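Local coordinates for RNA-binding protein RMD9, mitochondrial (Saccharomyces cerevisiae S288C, PDB 7A9X) that binds a dodecameric RNA element in the 3'-UTRs of yeast mitochondrial mRNAs and takes part in their processing or stability, at residues 449-462 and 537-551. Sequence-based numbering, arbitrary orientation.
Sequences IDNTNNEEILDRWL and SEDRIELYLKILKRY
W461 turns its indole edge, NE1 leading, onto the ring of Y551 in a T-shaped pair, planes at 85° and the centroid of its five-membered ring 4.9 Å from that of Y551. CG lies anti to the backbone N of W461 (chi1 165°), which sends the indole out across I547; packing is tight here, I547 CG2 sitting over one ring face, 3.3 Å from W461 NE1. L481 and L484 of helix 478-486 also touch this indole. Further toward the helix starts, L458 CD2 wedges against L543 CD1 and I547 CD1, while I457 CD1 crosses the extended arm of R540 at CD. R540 NH1 gives I449 O a weak bond in the guanidinium plane, NH2 reaches L446 O and A487 O, and W491 adds a cation-pi contact. The looser side is where exposed S537 meets N454, its OG taking a weak bond from N454 N. N454 ND2 donates to D539 O at 2.6 Å, sitting above that carbonyl's plane. An alanine here has no amide to offer, which would probably leave the loop before helix 540-551 less firmly tied. The near-parallel helices (-29°), one in PPR8, one beyond the last assigned repeat, are consistent with continued pentatricopeptide-repeat-like helical stacking.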
ATOM      1  N   ILE A 449     -15.259 -16.455  18.686  1.00 87.97           N
ATOM      2  CA  ILE A 449     -15.341 -17.217  19.924  1.00 87.76           C
ATOM      3  C   ILE A 449     -16.803 -17.506  20.225  1.00 90.44           C
ATOM      4  O   ILE A 449     -17.707 -16.780  19.799  1.00 98.18           O
ATOM      5  CB  ILE A 449     -14.683 -16.477  21.110  1.00 84.47           C
ATOM      6  CG1 ILE A 449     -15.385 -15.138  21.357  1.00 80.84           C
ATOM      7  CG2 ILE A 449     -13.191 -16.290  20.863  1.00 75.36           C
ATOM      8  CD1 ILE A 449     -14.919 -14.426  22.610  1.00 79.69           C
ATOM      9  N   ASP A 450     -17.030 -18.588  20.965  1.00 91.45           N
ATOM     10  CA  ASP A 450     -18.365 -18.911  21.442  1.00 90.59           C
ATOM     11  C   ASP A 450     -18.620 -18.411  22.855  1.00 89.19           C
ATOM     12  O   ASP A 450     -19.780 -18.189  23.219  1.00 89.95           O
ATOM     13  CB  ASP A 450     -18.596 -20.425  21.387  1.00 94.33           C
ATOM     14  CG  ASP A 450     -18.447 -20.981  19.988  1.00 99.53           C
ATOM     15  OD1 ASP A 450     -18.222 -20.179  19.057  1.00100.61           O
ATOM     16  OD2 ASP A 450     -18.550 -22.214  19.819  1.00101.20           O
ATOM     17  N   ASN A 451     -17.563 -18.207  23.643  1.00 93.45           N
ATOM     18  CA  ASN A 451     -17.683 -17.791  25.040  1.00102.37           C
ATOM     19  C   ASN A 451     -17.919 -16.280  25.108  1.00102.29           C
ATOM     20  O   ASN A 451     -17.057 -15.488  25.497  1.00102.01           O
ATOM     21  CB  ASN A 451     -16.443 -18.208  25.818  1.00110.80           C
ATOM     22  CG  ASN A 451     -16.559 -17.917  27.298  1.00124.47           C
ATOM     23  OD1 ASN A 451     -17.658 -17.760  27.828  1.00134.50           O
ATOM     24  ND2 ASN A 451     -15.419 -17.843  27.975  1.00126.49           N
ATOM     25  N   THR A 452     -19.126 -15.887  24.712  1.00100.17           N
ATOM     26  CA  THR A 452     -19.566 -14.503  24.813  1.00100.18           C
ATOM     27  C   THR A 452     -21.085 -14.483  24.730  1.00101.88           C
ATOM     28  O   THR A 452     -21.721 -15.477  24.373  1.00101.01           O
ATOM     29  CB  THR A 452     -18.939 -13.623  23.724  1.00100.86           C
ATOM     30  OG1 THR A 452     -19.454 -12.290  23.829  1.00105.02           O
ATOM     31  CG2 THR A 452     -19.247 -14.175  22.342  1.00 95.08           C
ATOM     32  N   ASN A 453     -21.660 -13.330  25.064  1.00106.94           N
ATOM     33  CA  ASN A 453     -23.103 -13.153  25.089  1.00115.18           C
ATOM     34  C   ASN A 453     -23.480 -11.905  24.302  1.00115.70           C
ATOM     35  O   ASN A 453     -22.621 -11.129  23.873  1.00111.95           O
ATOM     36  CB  ASN A 453     -23.626 -13.062  26.531  1.00118.91           C
ATOM     37  CG  ASN A 453     -22.814 -12.106  27.390  1.00124.31           C
ATOM     38  OD1 ASN A 453     -22.161 -11.193  26.883  1.00125.46           O
ATOM     39  ND2 ASN A 453     -22.847 -12.317  28.701  1.00129.32           N
ATOM     40  N   ASN A 454     -24.788 -11.718  24.111  1.00116.65           N
ATOM     41  CA  ASN A 454     -25.274 -10.523  23.430  1.00114.03           C
ATOM     42  C   ASN A 454     -25.006  -9.255  24.231  1.00113.90           C
ATOM     43  O   ASN A 454     -25.032  -8.160  23.659  1.00107.38           O
ATOM     44  CB  ASN A 454     -26.770 -10.657  23.138  1.00114.21           C
ATOM     45  CG  ASN A 454     -27.061 -11.665  22.042  1.00118.06           C
ATOM     46  OD1 ASN A 454     -26.228 -12.516  21.728  1.00124.43           O
ATOM     47  ND2 ASN A 454     -28.247 -11.571  21.451  1.00115.24           N
ATOM     48  N   GLU A 455     -24.749  -9.380  25.534  1.00117.84           N
ATOM     49  CA  GLU A 455     -24.405  -8.215  26.341  1.00122.39           C
ATOM     50  C   GLU A 455     -23.024  -7.686  25.977  1.00118.84           C
ATOM     51  O   GLU A 455     -22.838  -6.477  25.799  1.00119.87           O
ATOM     52  CB  GLU A 455     -24.468  -8.569  27.827  1.00130.62           C
ATOM     53  CG  GLU A 455     -25.710  -9.339  28.227  1.00139.70           C
ATOM     54  CD  GLU A 455     -25.693  -9.746  29.685  1.00147.90           C
ATOM     55  OE1 GLU A 455     -24.907  -9.156  30.456  1.00149.87           O
ATOM     56  OE2 GLU A 455     -26.461 -10.656  30.060  1.00152.49           O
ATOM     57  N   GLU A 456     -22.038  -8.582  25.865  1.00116.31           N
ATOM     58  CA  GLU A 456     -20.694  -8.151  25.498  1.00114.35           C
ATOM     59  C   GLU A 456     -20.648  -7.616  24.073  1.00106.75           C
ATOM     60  O   GLU A 456     -19.894  -6.678  23.789  1.00103.66           O
ATOM     61  CB  GLU A 456     -19.705  -9.303  25.665  1.00120.09           C
ATOM     62  CG  GLU A 456     -18.258  -8.902  25.448  1.00127.84           C
ATOM     63  CD  GLU A 456     -17.296 -10.051  25.668  1.00134.17           C
ATOM     64  OE1 GLU A 456     -16.121  -9.929  25.263  1.00131.68           O
ATOM     65  OE2 GLU A 456     -17.718 -11.075  26.246  1.00138.10           O
ATOM     66  N   ILE A 457     -21.446  -8.192  23.172  1.00103.36           N
ATOM     67  CA  ILE A 457     -21.517  -7.681  21.806  1.00 98.49           C
ATOM     68  C   ILE A 457     -22.056  -6.257  21.804  1.00104.26           C
ATOM     69  O   ILE A 457     -21.557  -5.389  21.076  1.00103.01           O
ATOM     70  CB  ILE A 457     -22.372  -8.616  20.931  1.00 96.84           C
ATOM     71  CG1 ILE A 457     -21.764 -10.021  20.905  1.00 95.33           C
ATOM     72  CG2 ILE A 457     -22.495  -8.066  19.521  1.00 93.44           C
ATOM     73  CD1 ILE A 457     -22.503 -10.992  20.014  1.00 92.53           C
ATOM     74  N   LEU A 458     -23.075  -5.993  22.624  1.00109.38           N
ATOM     75  CA  LEU A 458     -23.594  -4.636  22.752  1.00112.44           C
ATOM     76  C   LEU A 458     -22.558  -3.701  23.363  1.00110.42           C
ATOM     77  O   LEU A 458     -22.402  -2.562  22.911  1.00108.44           O
ATOM     78  CB  LEU A 458     -24.872  -4.639  23.593  1.00124.99           C
ATOM     79  CG  LEU A 458     -26.174  -5.015  22.887  1.00131.78           C
ATOM     80  CD1 LEU A 458     -27.282  -5.243  23.903  1.00139.68           C
ATOM     81  CD2 LEU A 458     -26.567  -3.928  21.901  1.00131.14           C
ATOM     82  N   ASP A 459     -21.837  -4.166  24.387  1.00116.74           N
ATOM     83  CA  ASP A 459     -20.867  -3.310  25.064  1.00121.56           C
ATOM     84  C   ASP A 459     -19.754  -2.879  24.117  1.00115.53           C
ATOM     85  O   ASP A 459     -19.384  -1.700  24.070  1.00115.63           O
ATOM     86  CB  ASP A 459     -20.288  -4.032  26.282  1.00126.89           C
ATOM     87  CG  ASP A 459     -21.328  -4.297  27.351  1.00136.08           C
ATOM     88  OD1 ASP A 459     -22.247  -3.464  27.511  1.00139.33           O
ATOM     89  OD2 ASP A 459     -21.232  -5.341  28.028  1.00139.14           O
ATOM     90  N   ARG A 460     -19.203  -3.825  23.355  1.00108.54           N
ATOM     91  CA  ARG A 460     -18.140  -3.479  22.421  1.00 98.34           C
ATOM     92  C   ARG A 460     -18.666  -2.683  21.233  1.00 98.25           C
ATOM     93  O   ARG A 460     -17.897  -1.945  20.607  1.00101.38           O
ATOM     94  CB  ARG A 460     -17.420  -4.744  21.951  1.00 89.01           C
ATOM     95  CG  ARG A 460     -16.715  -5.488  23.077  1.00 89.19           C
ATOM     96  CD  ARG A 460     -15.724  -6.516  22.551  1.00 93.35           C
ATOM     97  NE  ARG A 460     -15.135  -7.296  23.636  1.00 95.66           N
ATOM     98  CZ  ARG A 460     -14.060  -6.928  24.328  1.00 91.66           C
ATOM     99  NH1 ARG A 460     -13.445  -5.786  24.051  1.00 86.62           N
ATOM    100  NH2 ARG A 460     -13.600  -7.704  25.300  1.00 93.52           N
ATOM    101  N   TRP A 461     -19.956  -2.810  20.911  1.00 96.42           N
ATOM    102  CA  TRP A 461     -20.542  -1.955  19.885  1.00 99.24           C
ATOM    103  C   TRP A 461     -20.785  -0.546  20.409  1.00103.99           C
ATOM    104  O   TRP A 461     -20.505   0.434  19.711  1.00103.77           O
ATOM    105  CB  TRP A 461     -21.852  -2.554  19.373  1.00102.80           C
ATOM    106  CG  TRP A 461     -22.677  -1.572  18.586  1.00108.61           C
ATOM    107  CD1 TRP A 461     -23.694  -0.788  19.058  1.00114.38           C
ATOM    108  CD2 TRP A 461     -22.540  -1.252  17.194  1.00104.12           C
ATOM    109  NE1 TRP A 461     -24.200  -0.008  18.046  1.00111.42           N
ATOM    110  CE2 TRP A 461     -23.511  -0.274  16.892  1.00106.81           C
ATOM    111  CE3 TRP A 461     -21.695  -1.700  16.173  1.00 96.08           C
ATOM    112  CZ2 TRP A 461     -23.660   0.260  15.613  1.00103.61           C
ATOM    113  CZ3 TRP A 461     -21.846  -1.167  14.905  1.00 92.42           C
ATOM    114  CH2 TRP A 461     -22.820  -0.197  14.636  1.00 97.08           C
ATOM    115  N   LEU A 462     -21.313  -0.430  21.630  1.00104.26           N
ATOM    116  CA  LEU A 462     -21.549   0.887  22.213  1.00106.11           C
ATOM    117  C   LEU A 462     -20.245   1.658  22.369  1.00105.57           C
ATOM    118  O   LEU A 462     -20.169   2.842  22.020  1.00105.78           O
ATOM    119  CB  LEU A 462     -22.256   0.745  23.563  1.00109.78           C
ATOM    120  CG  LEU A 462     -23.697   0.234  23.536  1.00108.53           C
ATOM    121  CD1 LEU A 462     -24.193  -0.050  24.945  1.00111.03           C
ATOM    122  CD2 LEU A 462     -24.609   1.227  22.831  1.00107.07           C
ATOM    123  N   SER A 537     -29.601 -13.771  25.341  1.00138.08           N
ATOM    124  CA  SER A 537     -28.300 -14.014  24.727  1.00135.85           C
ATOM    125  C   SER A 537     -28.289 -15.328  23.956  1.00140.01           C
ATOM    126  O   SER A 537     -27.250 -15.977  23.836  1.00143.67           O
ATOM    127  CB  SER A 537     -27.195 -14.023  25.787  1.00132.57           C
ATOM    128  OG  SER A 537     -27.087 -12.764  26.426  1.00133.88           O
ATOM    129  N   GLU A 538     -29.450 -15.721  23.433  1.00144.52           N
ATOM    130  CA  GLU A 538     -29.568 -16.958  22.675  1.00142.63           C
ATOM    131  C   GLU A 538     -29.525 -16.752  21.167  1.00134.21           C
ATOM    132  O   GLU A 538     -29.358 -17.731  20.432  1.00134.66           O
ATOM    133  CB  GLU A 538     -30.864 -17.695  23.045  1.00148.75           C
ATOM    134  CG  GLU A 538     -30.943 -18.147  24.494  1.00153.45           C
ATOM    135  CD  GLU A 538     -31.633 -17.135  25.388  1.00155.83           C
ATOM    136  OE1 GLU A 538     -32.320 -16.239  24.855  1.00154.91           O
ATOM    137  OE2 GLU A 538     -31.487 -17.237  26.625  1.00156.77           O
ATOM    138  N   ASP A 539     -29.668 -15.517  20.684  1.00126.28           N
ATOM    139  CA  ASP A 539     -29.712 -15.253  19.251  1.00118.03           C
ATOM    140  C   ASP A 539     -28.953 -13.971  18.948  1.00116.56           C
ATOM    141  O   ASP A 539     -29.318 -12.899  19.443  1.00115.28           O
ATOM    142  CB  ASP A 539     -31.159 -15.154  18.757  1.00106.20           C
ATOM    143  CG  ASP A 539     -31.277 -15.345  17.258  1.00110.98           C
ATOM    144  OD1 ASP A 539     -30.539 -14.673  16.508  1.00108.57           O
ATOM    145  OD2 ASP A 539     -32.103 -16.176  16.829  1.00115.96           O
ATOM    146  N   ARG A 540     -27.908 -14.081  18.127  1.00116.17           N
ATOM    147  CA  ARG A 540     -27.122 -12.917  17.732  1.00113.22           C
ATOM    148  C   ARG A 540     -27.686 -12.207  16.509  1.00109.98           C
ATOM    149  O   ARG A 540     -27.503 -10.992  16.372  1.00111.55           O
ATOM    150  CB  ARG A 540     -25.673 -13.322  17.447  1.00111.10           C
ATOM    151  CG  ARG A 540     -24.963 -14.005  18.597  1.00110.16           C
ATOM    152  CD  ARG A 540     -23.486 -14.156  18.280  1.00105.02           C
ATOM    153  NE  ARG A 540     -22.782 -14.978  19.261  1.00105.45           N
ATOM    154  CZ  ARG A 540     -21.470 -15.186  19.251  1.00101.89           C
ATOM    155  NH1 ARG A 540     -20.910 -15.950  20.178  1.00102.23           N
ATOM    156  NH2 ARG A 540     -20.715 -14.629  18.315  1.00 97.22           N
ATOM    157  N   ILE A 541     -28.361 -12.933  15.613  1.00105.55           N
ATOM    158  CA  ILE A 541     -28.890 -12.305  14.404  1.00105.57           C
ATOM    159  C   ILE A 541     -30.001 -11.322  14.755  1.00111.92           C
ATOM    160  O   ILE A 541     -30.143 -10.267  14.123  1.00110.55           O
ATOM    161  CB  ILE A 541     -29.365 -13.378  13.407  1.00100.68           C
ATOM    162  CG1 ILE A 541     -28.176 -14.213  12.928  1.00 95.67           C
ATOM    163  CG2 ILE A 541     -30.083 -12.742  12.228  1.00 97.78           C
ATOM    164  CD1 ILE A 541     -28.537 -15.254  11.899  1.00 92.81           C
ATOM    165  N   GLU A 542     -30.797 -11.641  15.778  1.00118.97           N
ATOM    166  CA  GLU A 542     -31.842 -10.717  16.210  1.00127.79           C
ATOM    167  C   GLU A 542     -31.248  -9.439  16.790  1.00125.75           C
ATOM    168  O   GLU A 542     -31.736  -8.337  16.512  1.00129.67           O
ATOM    169  CB  GLU A 542     -32.758 -11.396  17.226  1.00134.34           C
ATOM    170  CG  GLU A 542     -33.455 -12.629  16.677  1.00139.45           C
ATOM    171  CD  GLU A 542     -34.534 -13.146  17.604  1.00148.01           C
ATOM    172  OE1 GLU A 542     -35.608 -13.546  17.106  1.00150.21           O
ATOM    173  OE2 GLU A 542     -34.309 -13.149  18.834  1.00150.24           O
ATOM    174  N   LEU A 543     -30.190  -9.564  17.594  1.00116.50           N
ATOM    175  CA  LEU A 543     -29.506  -8.378  18.102  1.00109.57           C
ATOM    176  C   LEU A 543     -28.896  -7.570  16.962  1.00107.93           C
ATOM    177  O   LEU A 543     -28.907  -6.333  16.987  1.00108.52           O
ATOM    178  CB  LEU A 543     -28.428  -8.784  19.107  1.00104.14           C
ATOM    179  CG  LEU A 543     -27.624  -7.632  19.714  1.00106.26           C
ATOM    180  CD1 LEU A 543     -28.519  -6.746  20.566  1.00109.50           C
ATOM    181  CD2 LEU A 543     -26.454  -8.157  20.524  1.00104.70           C
ATOM    182  N   TYR A 544     -28.365  -8.259  15.951  1.00102.79           N
ATOM    183  CA  TYR A 544     -27.767  -7.584  14.804  1.00100.15           C
ATOM    184  C   TYR A 544     -28.799  -6.751  14.053  1.00104.24           C
ATOM    185  O   TYR A 544     -28.546  -5.591  13.708  1.00101.20           O
ATOM    186  CB  TYR A 544     -27.125  -8.624  13.887  1.00 96.58           C
ATOM    187  CG  TYR A 544     -26.737  -8.124  12.517  1.00 90.20           C
ATOM    188  CD1 TYR A 544     -25.581  -7.378  12.327  1.00 85.52           C
ATOM    189  CD2 TYR A 544     -27.516  -8.421  11.406  1.00 91.18           C
ATOM    190  CE1 TYR A 544     -25.220  -6.930  11.072  1.00 85.85           C
ATOM    191  CE2 TYR A 544     -27.164  -7.981  10.149  1.00 89.68           C
ATOM    192  CZ  TYR A 544     -26.013  -7.237   9.987  1.00 88.89           C
ATOM    193  OH  TYR A 544     -25.656  -6.795   8.736  1.00 87.38           O
ATOM    194  N   LEU A 545     -29.975  -7.328  13.796  1.00106.71           N
ATOM    195  CA  LEU A 545     -31.019  -6.594  13.088  1.00107.16           C
ATOM    196  C   LEU A 545     -31.620  -5.494  13.953  1.00108.63           C
ATOM    197  O   LEU A 545     -32.135  -4.503  13.423  1.00108.38           O
ATOM    198  CB  LEU A 545     -32.110  -7.554  12.618  1.00108.44           C
ATOM    199  CG  LEU A 545     -31.700  -8.533  11.519  1.00107.62           C
ATOM    200  CD1 LEU A 545     -32.799  -9.553  11.285  1.00108.00           C
ATOM    201  CD2 LEU A 545     -31.379  -7.785  10.234  1.00107.54           C
ATOM    202  N   LYS A 546     -31.571  -5.653  15.276  1.00111.63           N
ATOM    203  CA  LYS A 546     -32.088  -4.614  16.159  1.00115.46           C
ATOM    204  C   LYS A 546     -31.186  -3.387  16.151  1.00114.43           C
ATOM    205  O   LYS A 546     -31.674  -2.251  16.123  1.00117.48           O
ATOM    206  CB  LYS A 546     -32.238  -5.164  17.576  1.00119.96           C
ATOM    207  CG  LYS A 546     -32.626  -4.121  18.606  1.00127.55           C
ATOM    208  CD  LYS A 546     -32.669  -4.721  19.996  1.00135.24           C
ATOM    209  CE  LYS A 546     -33.701  -5.830  20.083  1.00140.79           C
ATOM    210  NZ  LYS A 546     -33.786  -6.384  21.459  1.00146.96           N
ATOM    211  N   ILE A 547     -29.869  -3.597  16.166  1.00112.92           N
ATOM    212  CA  ILE A 547     -28.938  -2.473  16.164  1.00110.00           C
ATOM    213  C   ILE A 547     -28.952  -1.765  14.816  1.00105.68           C
ATOM    214  O   ILE A 547     -28.850  -0.534  14.746  1.00105.51           O
ATOM    215  CB  ILE A 547     -27.526  -2.955  16.538  1.00105.55           C
ATOM    216  CG1 ILE A 547     -27.547  -3.640  17.906  1.00103.24           C
ATOM    217  CG2 ILE A 547     -26.557  -1.793  16.550  1.00104.05           C
ATOM    218  CD1 ILE A 547     -26.227  -4.250  18.301  1.00100.08           C
ATOM    219  N   LEU A 548     -29.078  -2.526  13.724  1.00103.07           N
ATOM    220  CA  LEU A 548     -29.160  -1.919  12.400  1.00103.57           C
ATOM    221  C   LEU A 548     -30.335  -0.955  12.313  1.00107.70           C
ATOM    222  O   LEU A 548     -30.181   0.195  11.886  1.00107.30           O
ATOM    223  CB  LEU A 548     -29.282  -3.000  11.326  1.00102.20           C
ATOM    224  CG  LEU A 548     -28.030  -3.768  10.913  1.00104.67           C
ATOM    225  CD1 LEU A 548     -28.363  -4.679   9.746  1.00110.85           C
ATOM    226  CD2 LEU A 548     -26.905  -2.812  10.550  1.00 99.08           C
ATOM    227  N   LYS A 549     -31.523  -1.411  12.718  1.00110.47           N
ATOM    228  CA  LYS A 549     -32.701  -0.555  12.657  1.00115.67           C
ATOM    229  C   LYS A 549     -32.623   0.578  13.673  1.00110.05           C
ATOM    230  O   LYS A 549     -33.131   1.675  13.413  1.00112.47           O
ATOM    231  CB  LYS A 549     -33.960  -1.391  12.877  1.00119.21           C
ATOM    232  CG  LYS A 549     -35.230  -0.766  12.329  1.00128.74           C
ATOM    233  CD  LYS A 549     -36.365  -1.775  12.310  1.00134.64           C
ATOM    234  CE  LYS A 549     -37.613  -1.193  11.671  1.00142.88           C
ATOM    235  NZ  LYS A 549     -38.145  -0.038  12.445  1.00149.41           N
ATOM    236  N   ARG A 550     -31.987   0.343  14.823  1.00115.41           N
ATOM    237  CA  ARG A 550     -31.893   1.384  15.841  1.00111.45           C
ATOM    238  C   ARG A 550     -30.915   2.479  15.433  1.00114.78           C
ATOM    239  O   ARG A 550     -31.152   3.661  15.709  1.00111.99           O
ATOM    240  CB  ARG A 550     -31.486   0.773  17.181  1.00117.58           C
ATOM    241  CG  ARG A 550     -31.320   1.785  18.309  1.00126.37           C
ATOM    242  CD  ARG A 550     -32.603   2.566  18.555  1.00147.63           C
ATOM    243  NE  ARG A 550     -32.490   3.463  19.703  1.00158.95           N
ATOM    244  CZ  ARG A 550     -32.884   3.157  20.935  1.00165.73           C
ATOM    245  NH1 ARG A 550     -32.742   4.035  21.918  1.00165.38           N
ATOM    246  NH2 ARG A 550     -33.426   1.972  21.184  1.00170.82           N
ATOM    247  N   TYR A 551     -29.814   2.112  14.777  1.00114.29           N
ATOM    248  CA  TYR A 551     -28.761   3.058  14.431  1.00111.43           C
ATOM    249  C   TYR A 551     -28.771   3.459  12.959  1.00108.19           C
ATOM    250  O   TYR A 551     -27.817   4.092  12.494  1.00103.04           O
ATOM    251  CB  TYR A 551     -27.395   2.482  14.809  1.00103.24           C
ATOM    252  CG  TYR A 551     -27.105   2.535  16.293  1.00102.26           C
ATOM    253  CD1 TYR A 551     -27.640   1.591  17.159  1.00102.04           C
ATOM    254  CD2 TYR A 551     -26.298   3.532  16.827  1.00102.54           C
ATOM    255  CE1 TYR A 551     -27.379   1.638  18.517  1.00106.23           C
ATOM    256  CE2 TYR A 551     -26.031   3.588  18.182  1.00103.36           C
ATOM    257  CZ  TYR A 551     -26.574   2.640  19.022  1.00108.98           C
ATOM    258  OH  TYR A 551     -26.308   2.695  20.371  1.00119.00           O
TER